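Local coordinates for protein putative short-chain dehydrogenase/reductase (Burkholderia xenovorans, PDB 5JY1) that binds NAD as a member of the short-chain dehydrogenase/reductase family and probably acts as an oxidoreductase, perhaps a 3-oxoacyl-[acyl-carrier-protein] reductase, at residues L95-F100 and I146-S151; T188-A193 and R244-E249. One frame throughout, in Å; residues are numbered along the deposited sequence.

Both contacts involve the parallel sheet of one Rossmann-type domain, and both are buried within the assembly. Contact 1 lies near the centre of the chain, where strands 94-97 and 144-149 pair and their C-terminal ends meet NAD. Contact 2 lies about 12 Å away, centre to centre. It ties strand 187-194 to the loop that leads into the last strand, 250-253, next to a second subunit. The two meet because 144-149 and 187-194 are neighbouring strands, with probable backbone bonds between N148 and both N190 and I192. Contact 1 combines regular backbone pairing with an asparagine pair and apolar contacts. Contact 2 mixes three side-chain-to-backbone bonds with two backbone bonds.

Contact 1. Residues L95-F100 and I146-S151; sequences LVNNAF and IVNFYS. With NAD (nicotinamide-adenine-dinucleotide), chain E.
L95 and V96 pair with I146 and V147 as neighbouring parallel strands. The strand axes come within 4.8 Å and differ by 8° in direction. L95 O accepts from V147 N at 2.8 Å, and V147 O accepts from N97 N at 3.0 Å. Past N97 the two chains move apart. A water there accepts from F149 N and donates to N97 O.

N97 and N148 lie side by side on one face of the sheet. N97 ND2 donates to N148 OD1 at 2.8 Å in a nearly straight bond (176°). The acceptor lies in the amide plane of N97, and the two amides are 30° apart. N148 ND2 has T175 as its own partner, so both ends of the N148 amide are held. On the opposite face, V96 and V147 point the same way. F149 is modelled in two conformers. In one of them V96 CG1, the branch anti to the backbone N, approaches the ring edge. In that conformer N97 O also lies at the edge, while N98 OD1 sits over one face, offset toward the rim.

NAD O3D donates to N98 O at 3.0 Å. S151 OG comes within 3.4 Å of NAD C5N, on the nicotinamide ring, and F149 O bonds to K168. The N97-N98 exit from the strand, beside strand 144-149, is characteristic of the cofactor site in the SDR Rossmann fold.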
ATOM      1  N   LEU A  95      10.355  21.998   8.664  1.00 14.89           N
ATOM      2  CA  LEU A  95       9.259  21.937   9.627  1.00 13.37           C
ATOM      3  C   LEU A  95       8.993  20.487  10.012  1.00 15.22           C
ATOM      4  O   LEU A  95       8.830  19.636   9.131  1.00 15.03           O
ATOM      5  CB  LEU A  95       7.984  22.561   9.054  1.00 13.46           C
ATOM      6  CG  LEU A  95       6.705  22.390   9.878  1.00 14.44           C
ATOM      7  CD1 LEU A  95       6.765  23.191  11.176  1.00 15.61           C
ATOM      8  CD2 LEU A  95       5.484  22.806   9.050  1.00 13.81           C
ATOM      9  N   VAL A  96       8.954  20.209  11.317  1.00 12.12           N
ATOM     10  CA  VAL A  96       8.639  18.877  11.834  1.00 15.79           C
ATOM     11  C   VAL A  96       7.396  18.990  12.707  1.00 15.66           C
ATOM     12  O   VAL A  96       7.415  19.682  13.734  1.00 15.60           O
ATOM     13  CB  VAL A  96       9.811  18.279  12.631  1.00 14.21           C
ATOM     14  CG1 VAL A  96       9.442  16.886  13.158  1.00 14.73           C
ATOM     15  CG2 VAL A  96      11.055  18.220  11.771  1.00 15.17           C
ATOM     16  N   ASN A  97       6.319  18.309  12.302  1.00 15.63           N
ATOM     17  CA  ASN A  97       5.025  18.388  12.984  1.00 14.99           C
ATOM     18  C   ASN A  97       4.889  17.157  13.870  1.00 18.06           C
ATOM     19  O   ASN A  97       4.461  16.091  13.425  1.00 20.23           O
ATOM     20  CB  ASN A  97       3.888  18.509  11.973  1.00 14.88           C
ATOM     21  CG  ASN A  97       3.923  19.835  11.236  1.00 18.67           C
ATOM     22  OD1 ASN A  97       3.939  20.899  11.859  1.00 20.35           O
ATOM     23  ND2 ASN A  97       3.968  19.785   9.913  1.00 17.46           N
ATOM     24  N   ASN A  98       5.248  17.315  15.135  1.00 20.05           N
ATOM     25  CA  ASN A  98       5.442  16.186  16.027  1.00 19.80           C
ATOM     26  C   ASN A  98       4.529  16.194  17.250  1.00 23.02           C
ATOM     27  O   ASN A  98       4.275  15.121  17.808  1.00 23.08           O
ATOM     28  CB  ASN A  98       6.923  16.140  16.456  1.00 22.79           C
ATOM     29  CG  ASN A  98       7.169  15.283  17.662  1.00 29.75           C
ATOM     30  OD1 ASN A  98       7.445  14.086  17.542  1.00 27.02           O
ATOM     31  ND2 ASN A  98       7.110  15.894  18.842  1.00 26.85           N
ATOM     32  N   ALA A  99       3.998  17.350  17.651  1.00 20.67           N
ATOM     33  CA  ALA A  99       3.258  17.468  18.904  1.00 21.60           C
ATOM     34  C   ALA A  99       2.080  16.496  18.965  1.00 21.76           C
ATOM     35  O   ALA A  99       1.431  16.200  17.960  1.00 21.18           O
ATOM     36  CB  ALA A  99       2.761  18.905  19.084  1.00 21.14           C
ATOM     37  N   PHE A 100       1.781  16.026  20.176  1.00 24.30           N
ATOM     38  CA  PHE A 100       0.775  14.997  20.391  1.00 28.85           C
ATOM     39  C   PHE A 100       0.128  15.183  21.761  1.00 23.14           C
ATOM     40  O   PHE A 100       0.811  15.514  22.735  1.00 25.28           O
ATOM     41  CB  PHE A 100       1.423  13.609  20.273  1.00 31.66           C
ATOM     42  CG  PHE A 100       0.647  12.509  20.929  1.00 29.91           C
ATOM     43  CD1 PHE A 100      -0.453  11.954  20.305  1.00 25.60           C
ATOM     44  CD2 PHE A 100       1.038  12.010  22.158  1.00 30.78           C
ATOM     45  CE1 PHE A 100      -1.163  10.934  20.902  1.00 23.92           C
ATOM     46  CE2 PHE A 100       0.328  10.986  22.759  1.00 32.57           C
ATOM     47  CZ  PHE A 100      -0.774  10.453  22.131  1.00 29.80           C
ATOM     48  N   ILE A 146       9.340  19.383   4.797  1.00 13.98           N
ATOM     49  CA  ILE A 146       8.300  19.199   5.800  1.00 12.31           C
ATOM     50  C   ILE A 146       8.261  17.723   6.166  1.00 12.59           C
ATOM     51  O   ILE A 146       8.174  16.865   5.279  1.00 12.94           O
ATOM     52  CB  ILE A 146       6.931  19.691   5.294  1.00 13.36           C
ATOM     53  CG1 ILE A 146       7.015  21.199   5.003  1.00 13.28           C
ATOM     54  CG2 ILE A 146       5.825  19.388   6.317  1.00 14.10           C
ATOM     55  CD1 ILE A 146       5.759  21.797   4.359  1.00 14.18           C
ATOM     56  N   VAL A 147       8.346  17.433   7.463  1.00 11.65           N
ATOM     57  CA  VAL A 147       8.337  16.063   7.983  1.00 13.65           C
ATOM     58  C   VAL A 147       7.126  15.941   8.894  1.00 15.56           C
ATOM     59  O   VAL A 147       7.095  16.550   9.972  1.00 14.94           O
ATOM     60  CB  VAL A 147       9.621  15.730   8.763  1.00 12.70           C
ATOM     61  CG1 VAL A 147       9.653  14.244   9.150  1.00 15.75           C
ATOM     62  CG2 VAL A 147      10.883  16.122   7.982  1.00 13.04           C
ATOM     63  N   ASN A 148       6.136  15.151   8.480  1.00 15.20           N
ATOM     64  CA  ASN A 148       4.968  14.896   9.308  1.00 14.40           C
ATOM     65  C   ASN A 148       5.098  13.528   9.967  1.00 19.13           C
ATOM     66  O   ASN A 148       5.861  12.674   9.523  1.00 20.99           O
ATOM     67  CB  ASN A 148       3.685  14.968   8.475  1.00 11.56           C
ATOM     68  CG  ASN A 148       3.423  16.360   7.957  1.00 16.66           C
ATOM     69  OD1 ASN A 148       3.796  17.341   8.602  1.00 15.88           O
ATOM     70  ND2 ASN A 148       2.790  16.463   6.789  1.00 15.22           N
ATOM     71  N   PHE A 149       4.372  13.335  11.065  1.00 20.24           N
ATOM     72  CA  PHE A 149       4.401  12.077  11.799  0.74 19.47           C
ATOM     73  C   PHE A 149       3.012  11.461  11.817  1.00 22.71           C
ATOM     74  O   PHE A 149       2.044  12.108  12.223  1.00 20.94           O
ATOM     75  CB  PHE A 149       4.914  12.275  13.227  0.74 19.29           C
ATOM     76  CG  PHE A 149       6.410  12.356  13.319  0.74 20.23           C
ATOM     77  CD1 PHE A 149       7.169  11.209  13.437  0.74 21.66           C
ATOM     78  CD2 PHE A 149       7.057  13.574  13.259  0.74 21.22           C
ATOM     79  CE1 PHE A 149       8.553  11.270  13.513  0.74 25.18           C
ATOM     80  CE2 PHE A 149       8.441  13.644  13.340  0.74 23.92           C
ATOM     81  CZ  PHE A 149       9.190  12.491  13.469  0.74 26.69           C
ATOM     82  N   TYR A 150       2.913  10.213  11.368  1.00 16.57           N
ATOM     83  CA  TYR A 150       1.657   9.492  11.506  1.00 17.08           C
ATOM     84  C   TYR A 150       1.967   8.254  12.342  1.00 18.54           C
ATOM     85  O   TYR A 150       2.884   8.298  13.173  1.00 17.89           O
ATOM     86  CB  TYR A 150       1.016   9.205  10.134  1.00 15.58           C
ATOM     87  CG  TYR A 150       1.588   8.064   9.312  1.00 16.79           C
ATOM     88  CD1 TYR A 150       2.859   8.144   8.753  1.00 14.92           C
ATOM     89  CD2 TYR A 150       0.825   6.928   9.051  1.00 18.82           C
ATOM     90  CE1 TYR A 150       3.369   7.097   7.982  1.00 16.97           C
ATOM     91  CE2 TYR A 150       1.315   5.893   8.295  1.00 19.54           C
ATOM     92  CZ  TYR A 150       2.583   5.977   7.764  1.00 18.92           C
ATOM     93  OH  TYR A 150       3.058   4.935   7.016  1.00 18.62           O
ATOM     94  N   SER A 151       1.225   7.163  12.177  1.00 17.13           N
ATOM     95  CA  SER A 151       1.416   6.030  13.063  1.00 17.02           C
ATOM     96  C   SER A 151       1.036   4.736  12.363  1.00 17.70           C
ATOM     97  O   SER A 151       0.110   4.696  11.545  1.00 17.46           O
ATOM     98  CB  SER A 151       0.593   6.176  14.351  1.00 16.61           C
ATOM     99  OG  SER A 151       0.715   5.011  15.160  1.00 17.53           O
TER
HETATM  100  PA  NAD E 301       5.215  12.647  23.687  0.84 24.54           P
HETATM  101  O1A NAD E 301       3.909  12.509  24.408  0.84 26.92           O
HETATM  102  O2A NAD E 301       6.376  11.962  24.396  0.84 30.02           O
HETATM  103  O5B NAD E 301       5.590  14.254  23.429  0.84 21.58           O
HETATM  104  C5B NAD E 301       4.553  15.064  22.997  0.84 20.55           C
HETATM  105  C4B NAD E 301       5.066  16.561  23.004  0.84 21.09           C
HETATM  106  O4B NAD E 301       4.149  17.308  22.492  0.84 20.86           O
HETATM  107  C3B NAD E 301       5.225  17.019  24.496  0.84 27.25           C
HETATM  108  O3B NAD E 301       6.451  17.661  24.670  0.84 25.20           O
HETATM  109  C2B NAD E 301       4.060  17.960  24.686  0.84 31.24           C
HETATM  110  O2B NAD E 301       4.321  18.927  25.816  0.84 27.98           O
HETATM  111  C1B NAD E 301       3.989  18.547  23.506  0.84 25.99           C
HETATM  112  N9A NAD E 301       2.687  19.155  23.297  0.84 20.98           N
HETATM  113  C8A NAD E 301       1.513  18.653  23.688  0.84 23.64           C
HETATM  114  N7A NAD E 301       0.569  19.496  23.322  0.84 25.49           N
HETATM  115  C5A NAD E 301       1.156  20.524  22.703  0.84 21.22           C
HETATM  116  C6A NAD E 301       0.614  21.679  22.136  0.84 19.96           C
HETATM  117  N6A NAD E 301      -0.724  22.230  21.966  0.84 22.79           N
HETATM  118  N1A NAD E 301       1.411  22.566  21.572  0.84 19.48           N
HETATM  119  C2A NAD E 301       2.768  22.346  21.548  0.84 18.91           C
HETATM  120  N3A NAD E 301       3.305  21.232  22.102  0.84 19.70           N
HETATM  121  C4A NAD E 301       2.467  20.314  22.682  0.84 20.19           C
HETATM  122  O3  NAD E 301       5.019  12.023  22.172  0.84 24.44           O
HETATM  123  PN  NAD E 301       5.961  10.954  21.375  0.84 27.36           P
HETATM  124  O1N NAD E 301       5.710   9.561  21.931  0.84 27.40           O
HETATM  125  O2N NAD E 301       7.464  11.275  21.456  0.84 26.55           O
HETATM  126  O5D NAD E 301       5.435  10.963  19.804  0.84 26.66           O
HETATM  127  C5D NAD E 301       5.780  12.068  18.970  0.84 25.32           C
HETATM  128  C4D NAD E 301       5.115  11.902  17.564  0.84 24.73           C
HETATM  129  O4D NAD E 301       5.316  10.669  17.100  0.84 23.27           O
HETATM  130  C3D NAD E 301       3.598  12.057  17.714  0.84 27.44           C
HETATM  131  O3D NAD E 301       3.064  12.668  16.640  0.84 24.96           O
HETATM  132  C2D NAD E 301       3.106  10.592  17.799  0.84 28.03           C
HETATM  133  O2D NAD E 301       1.663  10.583  17.437  0.84 26.87           O
HETATM  134  C1D NAD E 301       3.877   9.964  16.935  0.84 26.40           C
HETATM  135  N1N NAD E 301       4.024   8.548  17.234  0.84 28.64           N
HETATM  136  C2N NAD E 301       4.850   8.127  18.229  0.84 22.78           C
HETATM  137  C3N NAD E 301       4.988   6.767  18.518  0.84 22.74           C
HETATM  138  C7N NAD E 301       5.898   6.288  19.624  0.84 23.83           C
HETATM  139  O7N NAD E 301       6.155   5.099  19.747  0.84 26.17           O
HETATM  140  N7N NAD E 301       6.460   7.209  20.532  0.84 25.62           N
HETATM  141  C4N NAD E 301       4.280   5.848  17.785  0.84 24.35           C
HETATM  142  C5N NAD E 301       3.464   6.261  16.792  0.84 29.73           C
HETATM  143  C6N NAD E 301       3.334   7.628  16.506  0.84 30.72           C
HETATM  144  O   HOH W   1       2.169  15.620  11.649  1.00 20.27           O

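Contact 2. Residues T188-A193 and R244-E249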
ATOM      1  N   THR A 188       9.690  19.567  -0.340  1.00 14.11           N
ATOM      2  CA  THR A 188       9.260  18.179  -0.231  1.00 12.98           C
ATOM      3  C   THR A 188       8.485  17.961   1.063  1.00 14.22           C
ATOM      4  O   THR A 188       8.650  18.692   2.045  1.00 14.82           O
ATOM      5  CB  THR A 188      10.441  17.217  -0.277  1.00 14.21           C
ATOM      6  OG1 THR A 188      11.261  17.425   0.876  1.00 15.37           O
ATOM      7  CG2 THR A 188      11.268  17.431  -1.549  1.00 14.52           C
ATOM      8  N   VAL A 189       7.612  16.956   1.052  1.00 13.00           N
ATOM      9  CA  VAL A 189       6.712  16.685   2.167  1.00 12.93           C
ATOM     10  C   VAL A 189       6.603  15.172   2.295  1.00 12.50           C
ATOM     11  O   VAL A 189       6.172  14.498   1.353  1.00 13.87           O
ATOM     12  CB  VAL A 189       5.312  17.300   1.963  1.00 13.77           C
ATOM     13  CG1 VAL A 189       4.503  17.258   3.252  1.00 14.13           C
ATOM     14  CG2 VAL A 189       5.382  18.744   1.431  1.00 14.72           C
ATOM     15  N   ASN A 190       7.006  14.642   3.447  1.00 12.93           N
ATOM     16  CA  ASN A 190       7.030  13.204   3.693  1.00 10.98           C
ATOM     17  C   ASN A 190       6.521  12.938   5.105  1.00 11.18           C
ATOM     18  O   ASN A 190       6.482  13.836   5.946  1.00 14.96           O
ATOM     19  CB  ASN A 190       8.449  12.645   3.506  1.00 13.35           C
ATOM     20  CG  ASN A 190       8.937  12.764   2.069  1.00 11.23           C
ATOM     21  OD1 ASN A 190       8.547  11.973   1.203  1.00 11.07           O
ATOM     22  ND2 ASN A 190       9.804  13.743   1.808  1.00 13.36           N
ATOM     23  N   ALA A 191       6.139  11.690   5.375  1.00 13.43           N
ATOM     24  CA  ALA A 191       5.596  11.343   6.679  1.00 14.07           C
ATOM     25  C   ALA A 191       6.326  10.128   7.241  1.00 16.03           C
ATOM     26  O   ALA A 191       6.580   9.160   6.522  1.00 17.54           O
ATOM     27  CB  ALA A 191       4.081  11.063   6.606  1.00 13.18           C
ATOM     28  N   ILE A 192       6.659  10.193   8.528  1.00 15.02           N
ATOM     29  CA  ILE A 192       7.316   9.096   9.235  1.00 17.20           C
ATOM     30  C   ILE A 192       6.319   8.468  10.196  1.00 14.69           C
ATOM     31  O   ILE A 192       5.586   9.178  10.895  1.00 14.01           O
ATOM     32  CB  ILE A 192       8.557   9.594  10.005  1.00 17.13           C
ATOM     33  CG1 ILE A 192       9.662  10.013   9.027  1.00 16.86           C
ATOM     34  CG2 ILE A 192       9.042   8.536  11.002  1.00 20.01           C
ATOM     35  CD1 ILE A 192      10.864  10.649   9.722  1.00 20.90           C
ATOM     36  N   ALA A 193       6.300   7.135  10.231  1.00 12.90           N
ATOM     37  CA  ALA A 193       5.563   6.361  11.229  1.00 13.54           C
ATOM     38  C   ALA A 193       6.581   5.762  12.194  1.00 12.49           C
ATOM     39  O   ALA A 193       7.147   4.687  11.934  1.00 13.93           O
ATOM     40  CB  ALA A 193       4.723   5.264  10.567  1.00 15.87           C
ATOM     41  N   ARG A 244      16.470  14.949  -1.455  1.00 16.08           N
ATOM     42  CA  ARG A 244      16.047  15.978  -2.400  1.00 16.28           C
ATOM     43  C   ARG A 244      15.211  15.429  -3.550  1.00 18.27           C
ATOM     44  O   ARG A 244      14.537  16.214  -4.230  1.00 15.50           O
ATOM     45  CB  ARG A 244      17.273  16.708  -2.966  1.00 17.42           C
ATOM     46  CG  ARG A 244      18.115  15.818  -3.883  1.00 19.60           C
ATOM     47  CD  ARG A 244      19.544  16.281  -4.023  1.00 20.69           C
ATOM     48  NE  ARG A 244      19.661  17.667  -4.466  1.00 26.44           N
ATOM     49  CZ  ARG A 244      19.828  18.038  -5.733  1.00 37.62           C
ATOM     50  NH1 ARG A 244      19.883  17.126  -6.699  1.00 33.85           N
ATOM     51  NH2 ARG A 244      19.943  19.325  -6.033  1.00 41.13           N
ATOM     52  N   PHE A 245      15.241  14.113  -3.802  1.00 14.52           N
ATOM     53  CA  PHE A 245      14.436  13.517  -4.865  1.00 15.71           C
ATOM     54  C   PHE A 245      13.341  12.603  -4.314  1.00 14.94           C
ATOM     55  O   PHE A 245      12.775  11.799  -5.065  1.00 15.03           O
ATOM     56  CB  PHE A 245      15.341  12.762  -5.850  1.00 14.32           C
ATOM     57  CG  PHE A 245      14.798  12.689  -7.273  1.00 13.99           C
ATOM     58  CD1 PHE A 245      14.330  13.829  -7.926  1.00 14.86           C
ATOM     59  CD2 PHE A 245      14.807  11.480  -7.973  1.00 13.57           C
ATOM     60  CE1 PHE A 245      13.856  13.757  -9.240  1.00 15.83           C
ATOM     61  CE2 PHE A 245      14.330  11.399  -9.288  1.00 13.26           C
ATOM     62  CZ  PHE A 245      13.853  12.534  -9.920  1.00 14.34           C
ATOM     63  N   VAL A 246      13.009  12.741  -3.027  1.00 13.42           N
ATOM     64  CA  VAL A 246      11.991  11.936  -2.347  1.00 13.57           C
ATOM     65  C   VAL A 246      10.891  12.871  -1.851  1.00 14.57           C
ATOM     66  O   VAL A 246      11.158  13.769  -1.049  1.00 13.87           O
ATOM     67  CB  VAL A 246      12.590  11.162  -1.159  1.00 11.94           C
ATOM     68  CG1 VAL A 246      11.525  10.257  -0.505  1.00 14.00           C
ATOM     69  CG2 VAL A 246      13.803  10.348  -1.583  1.00 13.72           C
ATOM     70  N   THR A 247       9.651  12.640  -2.281  1.00 11.74           N
ATOM     71  CA  THR A 247       8.556  13.439  -1.753  1.00 14.00           C
ATOM     72  C   THR A 247       7.261  12.636  -1.821  1.00 13.28           C
ATOM     73  O   THR A 247       7.097  11.771  -2.686  1.00 13.33           O
ATOM     74  CB  THR A 247       8.431  14.775  -2.501  1.00 16.07           C
ATOM     75  OG1 THR A 247       7.585  15.657  -1.751  1.00 12.64           O
ATOM     76  CG2 THR A 247       7.834  14.585  -3.904  1.00 16.22           C
ATOM     77  N   GLY A 248       6.360  12.911  -0.877  1.00 10.75           N
ATOM     78  CA  GLY A 248       5.074  12.234  -0.815  1.00 11.15           C
ATOM     79  C   GLY A 248       5.127  10.835  -0.252  1.00 11.91           C
ATOM     80  O   GLY A 248       4.151  10.088  -0.397  1.00 12.41           O
ATOM     81  N   GLU A 249       6.225  10.461   0.399  1.00 12.61           N
ATOM     82  CA  GLU A 249       6.410   9.095   0.859  1.00 10.58           C
ATOM     83  C   GLU A 249       6.047   8.945   2.328  1.00 11.10           C
ATOM     84  O   GLU A 249       6.021   9.911   3.092  1.00 13.87           O
ATOM     85  CB  GLU A 249       7.863   8.658   0.646  1.00 12.73           C
ATOM     86  CG  GLU A 249       8.181   8.292  -0.799  1.00 15.27           C
ATOM     87  CD  GLU A 249       7.479   7.011  -1.218  1.00 19.80           C
ATOM     88  OE1 GLU A 249       8.087   5.929  -1.102  1.00 15.01           O
ATOM     89  OE2 GLU A 249       6.306   7.077  -1.640  1.00 23.24           O
TER
HETATM   90  O   HOH W   2      12.545  15.051   1.243  1.00 13.90           O
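The side-chain amide of N190 is the flat group that grips loop 244-249. V246 O lies close to the plane of this amide, 7° out of it. N190 ND2 donates to V246 O at 3.2 Å and reaches that oxygen from above the carbonyl plane. From the other end of the amide, N190 OD1 accepts from E249 N at 2.9 Å. CG stands beside the backbone N of N190 (chi1 -65°), which brings the amide to the loop.

T247 crosses T188, and its OG1 accepts from V189 N at 3.1 Å. G248 N donates to V189 O at 2.7 Å, with G248 at positive phi. A191 N donates to E249 O at 2.9 Å, just before strand 250-253 begins. A water bonded to T188 OG1 also donates to V246 O.

The charged ends turn elsewhere: R244 to E241 and to D230 of the second subunit, and E249 OE1 to H252 N of that subunit. The chemistry is thus almost wholly polar. Side chains satisfy buried backbone groups where the loop is not yet a strand, and the same loop meets the neighbouring subunit.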